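Local coordinates for protein phytase (Debaryomyces castellii, PDB 2GFI) that catalyses the release of phosphate from phytate as a 3-phytase, a member of the histidine acid phosphatase family, at residues E62-H70 and K325-I336; G367-E378 and V388-V396. All coordinates share one frame; numbering follows the deposited sequence.

Both contacts belong to one mixed sheet, and their centres lie about 9 Å apart. Contact 1 comes first along the chain: it closes at I336 before contact 2 opens at G367. Contact 1 pairs strands 59-69 and 326-331 in parallel. Contact 2 is the antiparallel hairpin of strands 374-382 and 385-392. The two meet because strand 374-382 is also the neighbour of strand 59-69, with F67 N 2.7 Å from T375 O. The predicted nucleophile H70 and proton donor D333 both sit in contact 1. The loop 369-373 of contact 2 reaches them, T369 against D333 and Q371 against H70. Both contacts therefore border the probable active site.

Contact 1: residues E62-H70 and K325-I336; sequences EQVQLFSRH and KIWLSFTHDTDI
The carbonyl oxygen L66 O is gripped twice, by S329 N at 2.8 Å and by a water. The same water also binds S329 OG, whose further partner is Y443. This is the middle of a parallel strand pair. Backbone bonds alternate along it, from V64 N to K325 O at one end to T331 N to S68 O at the other. On the face of L66 and S68, the CB of S68 lies 3.5 Å from CD1 of F330, and L66 CD2 reaches CZ of the same ring at 4.2 Å. On the other face, the CG of Q65 packs on W327 CD1, and F67 CD1 lies 3.6 Å from S329 CB.

R69 CG stands anti to the backbone N (chi1 -170°), and the extended chain runs alongside D333. Its guanidinium and the carboxylate are stacked, their planes 16° apart. D333 OD2 sits over one face, 3.2 Å from R69 NH2. No N-H points at it, so this salt bridge rests on charge alone. R69 NH1 instead binds G39 O. R69 NE donates to a second water, which also accepts from D333 N and, weakly, from H70 NE2. H70 and D333 are the predicted nucleophile and proton donor. R69 and H70 open the RHGxRxP motif and H332-D333 form the HD motif of histidine acid phosphatases, probably marking the catalytic end of the sheet.

H332 is the N-cap of helix 333-343, whose I336 sets CD1 against the S68-R69 backbone. Helix 166-180 packs on L66 and F330. Helix 302-318 covers Q65 and W327, and strand 374-382 flanks strand 59-69.

Contact 2: residues G367-E378 and V388-V396; sequences GITPQGARTIIE and VRYVINDAV
I377 and Y390 lie side by side and point the same way. The CG1 of I377 presses on the ring at CE1, 3.4 Å away, and its CD1 follows the ring towards OH, hydrogen-bonded to Y415. CG1 stands anti to the carbonyl carbon (chi1 -53°), which carries this branch to the tyrosine. The other branch, CG2, turns to V388 CG1 at 3.5 Å. I377 thus fits between the valine and the ring. At the next pair on this face, I392 CD1 fits against T375, 3.6 Å from OG1 and nearly as close to CG2. T375 OG1 itself is bonded to H340. The CG2 methyl of I392 rests against G367 O.

The reverse face is made by I376, V391, E378 and R389. I376 and V391 meet through their CB atoms. V391 CG2 lies over the flat face of the E378 carboxylate, 3.6 Å from CD.

These strands form an antiparallel beta hairpin. Its hydrogen-bonded pairs are I376 with V391 and E378 with R389. A type I' turn from I392 to A395 then leads into strand 395-397.

E378 and R389 run together, their end groups nearly coplanar, 23° apart. E378 OE1 takes two bonds in the guanidinium plane, from R389 NE at 2.7 Å and NH2 at 3.0 Å. V396 CG2 sits over one face of the guanidinium, toward its rim. E378 OE2 is hydrogen-bonded to Y148 and salt-bridged to K147.

At the turn end, N393 inserts its side chain between the 367-370 backbone and R374. P370 meets its amide from the opposite direction, CG and CD touching N393 CG. N393 N bonds R374 O at 2.8 Å. The R374 chain bends back; its NE and NH2 hold G372 O within the guanidinium plane, and NH2 also salt-bridges D136.

Contact 1: residues E62-H70 and K325-I336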
loop_
_atom_site.group_PDB
_atom_site.type_symbol
_atom_site.label_atom_id
_atom_site.label_comp_id
_atom_site.label_asym_id
_atom_site.label_seq_id
_atom_site.Cartn_x
_atom_site.Cartn_y
_atom_site.Cartn_z
ATOM N N GLU A 62 -23.150 0.998 -24.834
ATOM C CA GLU A 62 -24.504 0.795 -25.341
ATOM C C GLU A 62 -25.429 0.220 -24.293
ATOM O O GLU A 62 -26.589 0.599 -24.236
ATOM C CB GLU A 62 -24.491 -0.114 -26.557
ATOM C CG GLU A 62 -23.895 0.532 -27.789
ATOM C CD GLU A 62 -23.856 -0.455 -28.925
ATOM O OE1 GLU A 62 -23.223 -1.498 -28.764
ATOM O OE2 GLU A 62 -24.487 -0.203 -29.969
ATOM N N GLN A 63 -24.909 -0.676 -23.452
ATOM C CA GLN A 63 -25.718 -1.360 -22.450
ATOM C C GLN A 63 -24.840 -1.942 -21.333
ATOM O O GLN A 63 -23.676 -2.274 -21.551
ATOM C CB GLN A 63 -26.526 -2.463 -23.131
ATOM C CG GLN A 63 -27.603 -3.134 -22.280
ATOM C CD GLN A 63 -28.235 -4.279 -23.009
ATOM O OE1 GLN A 63 -28.523 -4.170 -24.219
ATOM N NE2 GLN A 63 -28.423 -5.390 -22.321
ATOM N N VAL A 64 -25.402 -2.064 -20.139
ATOM C CA VAL A 64 -24.750 -2.797 -19.073
ATOM C C VAL A 64 -25.786 -3.618 -18.330
ATOM O O VAL A 64 -26.891 -3.152 -18.096
ATOM C CB VAL A 64 -23.969 -1.843 -18.109
ATOM C CG1 VAL A 64 -24.939 -0.865 -17.384
ATOM C CG2 VAL A 64 -23.047 -2.628 -17.164
ATOM N N GLN A 65 -25.417 -4.853 -17.995
ATOM C CA GLN A 65 -26.196 -5.708 -17.122
ATOM C C GLN A 65 -25.336 -6.030 -15.915
ATOM O O GLN A 65 -24.169 -6.371 -16.036
ATOM C CB GLN A 65 -26.635 -6.980 -17.838
ATOM C CG GLN A 65 -27.113 -6.745 -19.295
ATOM C CD GLN A 65 -27.436 -8.012 -20.023
ATOM O OE1 GLN A 65 -27.232 -9.083 -19.495
ATOM N NE2 GLN A 65 -27.956 -7.898 -21.250
ATOM N N LEU A 66 -25.923 -5.828 -14.750
ATOM C CA LEU A 66 -25.374 -6.177 -13.493
ATOM C C LEU A 66 -26.182 -7.342 -12.897
ATOM O O LEU A 66 -27.419 -7.298 -12.799
ATOM C CB LEU A 66 -25.426 -4.973 -12.564
ATOM C CG LEU A 66 -25.075 -5.313 -11.109
ATOM C CD1 LEU A 66 -23.613 -5.840 -10.978
ATOM C CD2 LEU A 66 -25.325 -4.104 -10.197
ATOM N N PHE A 67 -25.461 -8.382 -12.510
ATOM C CA PHE A 67 -26.006 -9.450 -11.739
ATOM C C PHE A 67 -25.234 -9.493 -10.455
ATOM O O PHE A 67 -24.068 -9.857 -10.419
ATOM C CB PHE A 67 -25.934 -10.771 -12.502
ATOM C CG PHE A 67 -26.708 -10.739 -13.789
ATOM C CD1 PHE A 67 -28.062 -11.073 -13.806
ATOM C CD2 PHE A 67 -26.089 -10.329 -14.989
ATOM C CE1 PHE A 67 -28.790 -11.043 -15.010
ATOM C CE2 PHE A 67 -26.805 -10.274 -16.202
ATOM C CZ PHE A 67 -28.166 -10.634 -16.207
ATOM N N SER A 68 -25.899 -9.070 -9.399
ATOM C CA SER A 68 -25.258 -8.821 -8.140
ATOM C C SER A 68 -25.783 -9.778 -7.055
ATOM O O SER A 68 -26.988 -10.082 -7.006
ATOM C CB SER A 68 -25.497 -7.384 -7.748
ATOM O OG SER A 68 -24.988 -7.157 -6.465
ATOM N N ARG A 69 -24.869 -10.288 -6.236
ATOM C CA ARG A 69 -25.214 -11.011 -5.022
ATOM C C ARG A 69 -25.640 -9.954 -3.998
ATOM O O ARG A 69 -25.369 -8.751 -4.183
ATOM C CB ARG A 69 -23.981 -11.749 -4.517
ATOM C CG ARG A 69 -24.242 -12.697 -3.423
ATOM C CD ARG A 69 -22.998 -13.271 -2.821
ATOM N NE ARG A 69 -23.324 -14.149 -1.713
ATOM C CZ ARG A 69 -22.433 -14.824 -1.016
ATOM N NH1 ARG A 69 -21.147 -14.723 -1.301
ATOM N NH2 ARG A 69 -22.822 -15.605 -0.025
ATOM N N HIS A 70 -26.325 -10.373 -2.937
ATOM C CA HIS A 70 -26.518 -9.485 -1.794
ATOM C C HIS A 70 -25.125 -9.123 -1.264
ATOM O O HIS A 70 -24.144 -9.854 -1.547
ATOM C CB HIS A 70 -27.318 -10.180 -0.698
ATOM C CG HIS A 70 -26.739 -11.498 -0.269
ATOM N ND1 HIS A 70 -25.645 -11.604 0.570
ATOM C CD2 HIS A 70 -27.107 -12.766 -0.572
ATOM C CE1 HIS A 70 -25.351 -12.878 0.746
ATOM N NE2 HIS A 70 -26.245 -13.608 0.089
ATOM N N LYS A 325 -31.215 0.910 -20.740
ATOM C CA LYS A 325 -29.909 0.386 -21.107
ATOM C C LYS A 325 -29.157 -0.193 -19.898
ATOM O O LYS A 325 -28.092 -0.751 -20.061
ATOM C CB LYS A 325 -29.073 1.500 -21.751
ATOM C CG LYS A 325 -29.801 2.353 -22.787
ATOM C CD LYS A 325 -30.181 1.498 -23.993
ATOM C CE LYS A 325 -30.622 2.358 -25.168
ATOM N NZ LYS A 325 -31.013 1.468 -26.299
ATOM N N ILE A 326 -29.702 -0.026 -18.700
ATOM C CA ILE A 326 -29.031 -0.436 -17.472
ATOM C C ILE A 326 -29.878 -1.464 -16.769
ATOM O O ILE A 326 -30.978 -1.160 -16.284
ATOM C CB ILE A 326 -28.758 0.781 -16.560
ATOM C CG1 ILE A 326 -27.847 1.771 -17.259
ATOM C CG2 ILE A 326 -28.113 0.369 -15.266
ATOM C CD1 ILE A 326 -27.831 3.144 -16.574
ATOM N N TRP A 327 -29.366 -2.692 -16.743
ATOM C CA TRP A 327 -30.039 -3.825 -16.149
ATOM C C TRP A 327 -29.364 -4.141 -14.821
ATOM O O TRP A 327 -28.156 -4.368 -14.784
ATOM C CB TRP A 327 -30.011 -5.006 -17.128
ATOM C CG TRP A 327 -30.645 -4.549 -18.400
ATOM C CD1 TRP A 327 -30.017 -4.208 -19.562
ATOM C CD2 TRP A 327 -32.040 -4.276 -18.600
ATOM N NE1 TRP A 327 -30.937 -3.761 -20.478
ATOM C CE2 TRP A 327 -32.188 -3.794 -19.918
ATOM C CE3 TRP A 327 -33.186 -4.411 -17.803
ATOM C CZ2 TRP A 327 -33.451 -3.444 -20.466
ATOM C CZ3 TRP A 327 -34.434 -4.059 -18.344
ATOM C CH2 TRP A 327 -34.548 -3.587 -19.660
ATOM N N LEU A 328 -30.159 -4.100 -13.747
ATOM C CA LEU A 328 -29.703 -4.286 -12.389
ATOM C C LEU A 328 -30.496 -5.419 -11.746
ATOM O O LEU A 328 -31.681 -5.265 -11.418
ATOM C CB LEU A 328 -29.886 -2.996 -11.586
ATOM C CG LEU A 328 -29.330 -1.716 -12.209
ATOM C CD1 LEU A 328 -29.751 -0.508 -11.396
ATOM C CD2 LEU A 328 -27.788 -1.783 -12.327
ATOM N N SER A 329 -29.813 -6.552 -11.553
ATOM C CA SER A 329 -30.418 -7.768 -11.020
ATOM C C SER A 329 -29.621 -8.214 -9.812
ATOM O O SER A 329 -28.392 -8.279 -9.851
ATOM C CB SER A 329 -30.394 -8.910 -12.050
ATOM O OG SER A 329 -31.097 -8.540 -13.204
ATOM N N PHE A 330 -30.359 -8.592 -8.775
ATOM C CA PHE A 330 -29.835 -8.915 -7.467
ATOM C C PHE A 330 -30.402 -10.248 -7.051
ATOM O O PHE A 330 -31.602 -10.441 -7.098
ATOM C CB PHE A 330 -30.244 -7.832 -6.484
ATOM C CG PHE A 330 -29.627 -6.530 -6.784
ATOM C CD1 PHE A 330 -28.404 -6.189 -6.222
ATOM C CD2 PHE A 330 -30.234 -5.654 -7.685
ATOM C CE1 PHE A 330 -27.813 -4.999 -6.530
ATOM C CE2 PHE A 330 -29.649 -4.462 -8.003
ATOM C CZ PHE A 330 -28.428 -4.129 -7.424
ATOM N N THR A 331 -29.527 -11.160 -6.638
ATOM C CA THR A 331 -29.933 -12.503 -6.319
ATOM C C THR A 331 -28.852 -13.143 -5.425
ATOM O O THR A 331 -28.097 -12.416 -4.809
ATOM C CB THR A 331 -30.236 -13.280 -7.617
ATOM O OG1 THR A 331 -30.766 -14.578 -7.291
ATOM C CG2 THR A 331 -28.964 -13.555 -8.423
ATOM N N HIS A 332 -28.797 -14.468 -5.311
ATOM C CA HIS A 332 -27.883 -15.116 -4.384
ATOM C C HIS A 332 -26.629 -15.598 -5.104
ATOM O O HIS A 332 -26.576 -15.626 -6.323
ATOM C CB HIS A 332 -28.561 -16.333 -3.732
ATOM C CG HIS A 332 -29.716 -15.986 -2.851
ATOM N ND1 HIS A 332 -31.000 -15.840 -3.337
ATOM C CD2 HIS A 332 -29.791 -15.784 -1.513
ATOM C CE1 HIS A 332 -31.817 -15.558 -2.334
ATOM N NE2 HIS A 332 -31.107 -15.506 -1.220
ATOM N N ASP A 333 -25.622 -16.003 -4.347
ATOM C CA ASP A 333 -24.426 -16.560 -4.941
ATOM C C ASP A 333 -24.763 -17.766 -5.805
ATOM O O ASP A 333 -24.233 -17.924 -6.928
ATOM C CB ASP A 333 -23.385 -16.920 -3.869
ATOM C CG ASP A 333 -23.946 -17.774 -2.741
ATOM O OD1 ASP A 333 -25.168 -18.067 -2.682
ATOM O OD2 ASP A 333 -23.214 -18.203 -1.831
ATOM N N THR A 334 -25.673 -18.591 -5.296
ATOM C CA THR A 334 -26.046 -19.833 -5.938
ATOM C C THR A 334 -26.594 -19.584 -7.321
ATOM O O THR A 334 -26.293 -20.312 -8.241
ATOM C CB THR A 334 -27.038 -20.618 -5.069
ATOM O OG1 THR A 334 -26.383 -21.020 -3.858
ATOM C CG2 THR A 334 -27.348 -21.965 -5.725
ATOM N N ASP A 335 -27.340 -18.504 -7.480
ATOM C CA ASP A 335 -27.992 -18.234 -8.739
ATOM C C ASP A 335 -27.005 -17.706 -9.726
ATOM O O ASP A 335 -27.051 -18.051 -10.920
ATOM C CB ASP A 335 -29.105 -17.265 -8.500
ATOM C CG ASP A 335 -30.084 -17.814 -7.522
ATOM O OD1 ASP A 335 -30.732 -18.813 -7.923
ATOM O OD2 ASP A 335 -30.226 -17.376 -6.340
ATOM N N ILE A 336 -26.079 -16.907 -9.200
ATOM C CA ILE A 336 -25.008 -16.366 -10.000
ATOM C C ILE A 336 -24.038 -17.461 -10.371
ATOM O O ILE A 336 -23.478 -17.413 -11.456
ATOM C CB ILE A 336 -24.311 -15.223 -9.267
ATOM C CG1 ILE A 336 -25.313 -14.083 -9.048
ATOM C CG2 ILE A 336 -23.099 -14.745 -10.068
ATOM C CD1 ILE A 336 -24.788 -12.939 -8.195
HETATM O O HOH W 1 -29.421 -7.600 -14.775
HETATM O O HOH W 2 -25.951 -15.624 -1.727
#

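Contact 2: residues G367-E378 and V388-V396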
loop_
_atom_site.group_PDB
_atom_site.type_symbol
_atom_site.label_atom_id
_atom_site.label_comp_id
_atom_site.label_asym_id
_atom_site.label_seq_id
_atom_site.Cartn_x
_atom_site.Cartn_y
_atom_site.Cartn_z
ATOM N N GLY A 367 -13.893 -16.261 -6.601
ATOM C CA GLY A 367 -13.585 -15.443 -7.773
ATOM C C GLY A 367 -14.894 -15.050 -8.463
ATOM O O GLY A 367 -14.949 -14.058 -9.210
ATOM N N ILE A 368 -15.953 -15.816 -8.193
ATOM C CA ILE A 368 -17.238 -15.613 -8.860
ATOM C C ILE A 368 -18.208 -14.946 -7.914
ATOM O O ILE A 368 -18.773 -13.898 -8.262
ATOM C CB ILE A 368 -17.859 -16.929 -9.418
ATOM C CG1 ILE A 368 -16.894 -17.716 -10.332
ATOM C CG2 ILE A 368 -19.154 -16.614 -10.198
ATOM C CD1 ILE A 368 -17.570 -19.054 -10.951
ATOM N N THR A 369 -18.402 -15.530 -6.722
ATOM C CA THR A 369 -19.382 -15.006 -5.786
ATOM C C THR A 369 -18.853 -14.736 -4.382
ATOM O O THR A 369 -19.210 -15.455 -3.439
ATOM C CB THR A 369 -20.660 -15.893 -5.700
ATOM O OG1 THR A 369 -20.322 -17.176 -5.155
ATOM C CG2 THR A 369 -21.257 -16.202 -7.092
ATOM N N PRO A 370 -18.036 -13.690 -4.216
ATOM C CA PRO A 370 -17.714 -13.224 -2.888
ATOM C C PRO A 370 -18.984 -12.558 -2.408
ATOM O O PRO A 370 -19.906 -12.377 -3.214
ATOM C CB PRO A 370 -16.642 -12.164 -3.152
ATOM C CG PRO A 370 -17.025 -11.624 -4.513
ATOM C CD PRO A 370 -17.372 -12.864 -5.248
ATOM N N GLN A 371 -19.047 -12.190 -1.130
ATOM C CA GLN A 371 -20.180 -11.374 -0.669
ATOM C C GLN A 371 -20.133 -10.113 -1.501
ATOM O O GLN A 371 -19.039 -9.591 -1.753
ATOM C CB GLN A 371 -20.045 -11.045 0.795
ATOM C CG GLN A 371 -20.104 -12.243 1.702
ATOM C CD GLN A 371 -21.541 -12.745 1.932
ATOM O OE1 GLN A 371 -22.474 -12.294 1.270
ATOM N NE2 GLN A 371 -21.704 -13.671 2.877
ATOM N N GLY A 372 -21.290 -9.652 -1.979
ATOM C CA GLY A 372 -21.328 -8.445 -2.773
ATOM C C GLY A 372 -20.842 -8.720 -4.184
ATOM O O GLY A 372 -20.452 -7.788 -4.897
ATOM N N ALA A 373 -20.844 -9.993 -4.592
ATOM C CA ALA A 373 -20.463 -10.396 -5.951
ATOM C C ALA A 373 -21.155 -9.566 -7.034
ATOM O O ALA A 373 -22.333 -9.234 -6.914
ATOM C CB ALA A 373 -20.774 -11.857 -6.169
ATOM N N ARG A 374 -20.424 -9.277 -8.106
ATOM C CA ARG A 374 -20.942 -8.502 -9.193
ATOM C C ARG A 374 -20.527 -9.151 -10.492
ATOM O O ARG A 374 -19.343 -9.320 -10.778
ATOM C CB ARG A 374 -20.472 -7.031 -9.100
ATOM C CG ARG A 374 -18.964 -6.842 -8.888
ATOM C CD ARG A 374 -18.587 -5.595 -8.142
ATOM N NE ARG A 374 -19.015 -5.723 -6.763
ATOM C CZ ARG A 374 -18.889 -4.798 -5.819
ATOM N NH1 ARG A 374 -18.330 -3.615 -6.083
ATOM N NH2 ARG A 374 -19.300 -5.083 -4.588
ATOM N N THR A 375 -21.502 -9.569 -11.272
ATOM C CA THR A 375 -21.210 -10.034 -12.597
ATOM C C THR A 375 -21.787 -8.981 -13.523
ATOM O O THR A 375 -22.972 -8.671 -13.478
ATOM C CB THR A 375 -21.834 -11.431 -12.815
ATOM O OG1 THR A 375 -20.924 -12.417 -12.286
ATOM C CG2 THR A 375 -22.006 -11.762 -14.324
ATOM N N ILE A 376 -20.925 -8.387 -14.326
ATOM C CA ILE A 376 -21.363 -7.327 -15.217
ATOM C C ILE A 376 -21.084 -7.727 -16.670
ATOM O O ILE A 376 -20.003 -8.245 -16.985
ATOM C CB ILE A 376 -20.637 -6.034 -14.861
ATOM C CG1 ILE A 376 -21.268 -5.397 -13.608
ATOM C CG2 ILE A 376 -20.589 -5.083 -16.060
ATOM C CD1 ILE A 376 -20.343 -4.382 -12.951
ATOM N N ILE A 377 -22.090 -7.532 -17.524
ATOM C CA ILE A 377 -21.911 -7.521 -18.971
ATOM C C ILE A 377 -21.947 -6.089 -19.477
ATOM O O ILE A 377 -22.910 -5.375 -19.228
ATOM C CB ILE A 377 -23.000 -8.366 -19.631
ATOM C CG1 ILE A 377 -23.010 -9.759 -18.979
ATOM C CG2 ILE A 377 -22.760 -8.438 -21.148
ATOM C CD1 ILE A 377 -24.191 -10.631 -19.336
ATOM N N GLU A 378 -20.871 -5.654 -20.134
ATOM C CA GLU A 378 -20.819 -4.349 -20.779
ATOM C C GLU A 378 -20.991 -4.612 -22.246
ATOM O O GLU A 378 -20.443 -5.566 -22.754
ATOM C CB GLU A 378 -19.455 -3.658 -20.619
ATOM C CG GLU A 378 -18.944 -3.636 -19.204
ATOM C CD GLU A 378 -17.598 -2.974 -19.055
ATOM O OE1 GLU A 378 -16.667 -3.287 -19.834
ATOM O OE2 GLU A 378 -17.491 -2.151 -18.136
ATOM N N VAL A 388 -19.394 -7.193 -26.607
ATOM C CA VAL A 388 -19.886 -7.596 -25.311
ATOM C C VAL A 388 -18.682 -8.130 -24.515
ATOM O O VAL A 388 -17.812 -8.779 -25.064
ATOM C CB VAL A 388 -21.006 -8.660 -25.509
ATOM C CG1 VAL A 388 -21.329 -9.348 -24.247
ATOM C CG2 VAL A 388 -22.281 -7.978 -26.047
ATOM N N ARG A 389 -18.606 -7.824 -23.229
ATOM C CA ARG A 389 -17.631 -8.513 -22.396
ATOM C C ARG A 389 -18.125 -8.590 -20.963
ATOM O O ARG A 389 -19.016 -7.840 -20.555
ATOM C CB ARG A 389 -16.244 -7.845 -22.466
ATOM C CG ARG A 389 -16.164 -6.534 -21.745
ATOM C CD ARG A 389 -14.766 -5.985 -21.694
ATOM N NE ARG A 389 -14.766 -4.683 -21.069
ATOM C CZ ARG A 389 -13.700 -3.906 -21.002
ATOM N NH1 ARG A 389 -12.550 -4.319 -21.558
ATOM N NH2 ARG A 389 -13.783 -2.710 -20.407
ATOM N N TYR A 390 -17.523 -9.508 -20.216
ATOM C CA TYR A 390 -17.837 -9.727 -18.815
ATOM C C TYR A 390 -16.821 -9.087 -17.877
ATOM O O TYR A 390 -15.623 -9.209 -18.091
ATOM C CB TYR A 390 -17.839 -11.212 -18.553
ATOM C CG TYR A 390 -19.092 -11.884 -19.007
ATOM C CD1 TYR A 390 -20.169 -12.046 -18.123
ATOM C CD2 TYR A 390 -19.223 -12.357 -20.325
ATOM C CE1 TYR A 390 -21.319 -12.674 -18.532
ATOM C CE2 TYR A 390 -20.397 -12.990 -20.743
ATOM C CZ TYR A 390 -21.429 -13.129 -19.847
ATOM O OH TYR A 390 -22.588 -13.749 -20.245
ATOM N N VAL A 391 -17.315 -8.433 -16.826
ATOM C CA VAL A 391 -16.484 -7.939 -15.748
ATOM C C VAL A 391 -17.037 -8.613 -14.485
ATOM O O VAL A 391 -18.144 -8.292 -14.015
ATOM C CB VAL A 391 -16.530 -6.379 -15.655
ATOM C CG1 VAL A 391 -15.378 -5.847 -14.840
ATOM C CG2 VAL A 391 -16.494 -5.726 -17.057
ATOM N N ILE A 392 -16.276 -9.583 -13.957
ATOM C CA ILE A 392 -16.677 -10.346 -12.797
ATOM C C ILE A 392 -15.849 -9.819 -11.641
ATOM O O ILE A 392 -14.609 -9.844 -11.666
ATOM C CB ILE A 392 -16.355 -11.796 -13.010
ATOM C CG1 ILE A 392 -16.829 -12.276 -14.391
ATOM C CG2 ILE A 392 -16.865 -12.646 -11.800
ATOM C CD1 ILE A 392 -18.304 -11.931 -14.698
ATOM N N ASN A 393 -16.533 -9.299 -10.638
ATOM C CA ASN A 393 -15.865 -8.745 -9.460
ATOM C C ASN A 393 -14.678 -7.882 -9.834
ATOM O O ASN A 393 -13.565 -8.061 -9.331
ATOM C CB ASN A 393 -15.511 -9.865 -8.536
ATOM C CG ASN A 393 -16.696 -10.659 -8.217
ATOM O OD1 ASN A 393 -16.715 -11.876 -8.356
ATOM N ND2 ASN A 393 -17.746 -9.968 -7.841
ATOM N N ASP A 394 -14.969 -6.950 -10.739
ATOM C CA ASP A 394 -14.070 -5.897 -11.133
ATOM C C ASP A 394 -12.909 -6.308 -12.005
ATOM O O ASP A 394 -11.951 -5.558 -12.118
ATOM C CB ASP A 394 -13.579 -5.107 -9.940
ATOM C CG ASP A 394 -14.663 -4.368 -9.270
ATOM O OD1 ASP A 394 -15.389 -3.633 -9.984
ATOM O OD2 ASP A 394 -14.856 -4.429 -8.030
ATOM N N ALA A 395 -13.010 -7.468 -12.640
ATOM C CA ALA A 395 -11.987 -7.934 -13.555
ATOM C C ALA A 395 -12.636 -8.297 -14.874
ATOM O O ALA A 395 -13.665 -8.947 -14.872
ATOM C CB ALA A 395 -11.288 -9.162 -12.981
ATOM N N VAL A 396 -12.053 -7.886 -16.001
ATOM C CA VAL A 396 -12.587 -8.336 -17.276
ATOM C C VAL A 396 -12.201 -9.778 -17.358
ATOM O O VAL A 396 -11.039 -10.120 -17.137
ATOM C CB VAL A 396 -12.017 -7.570 -18.491
ATOM C CG1 VAL A 396 -12.508 -8.213 -19.799
ATOM C CG2 VAL A 396 -12.342 -6.048 -18.406
#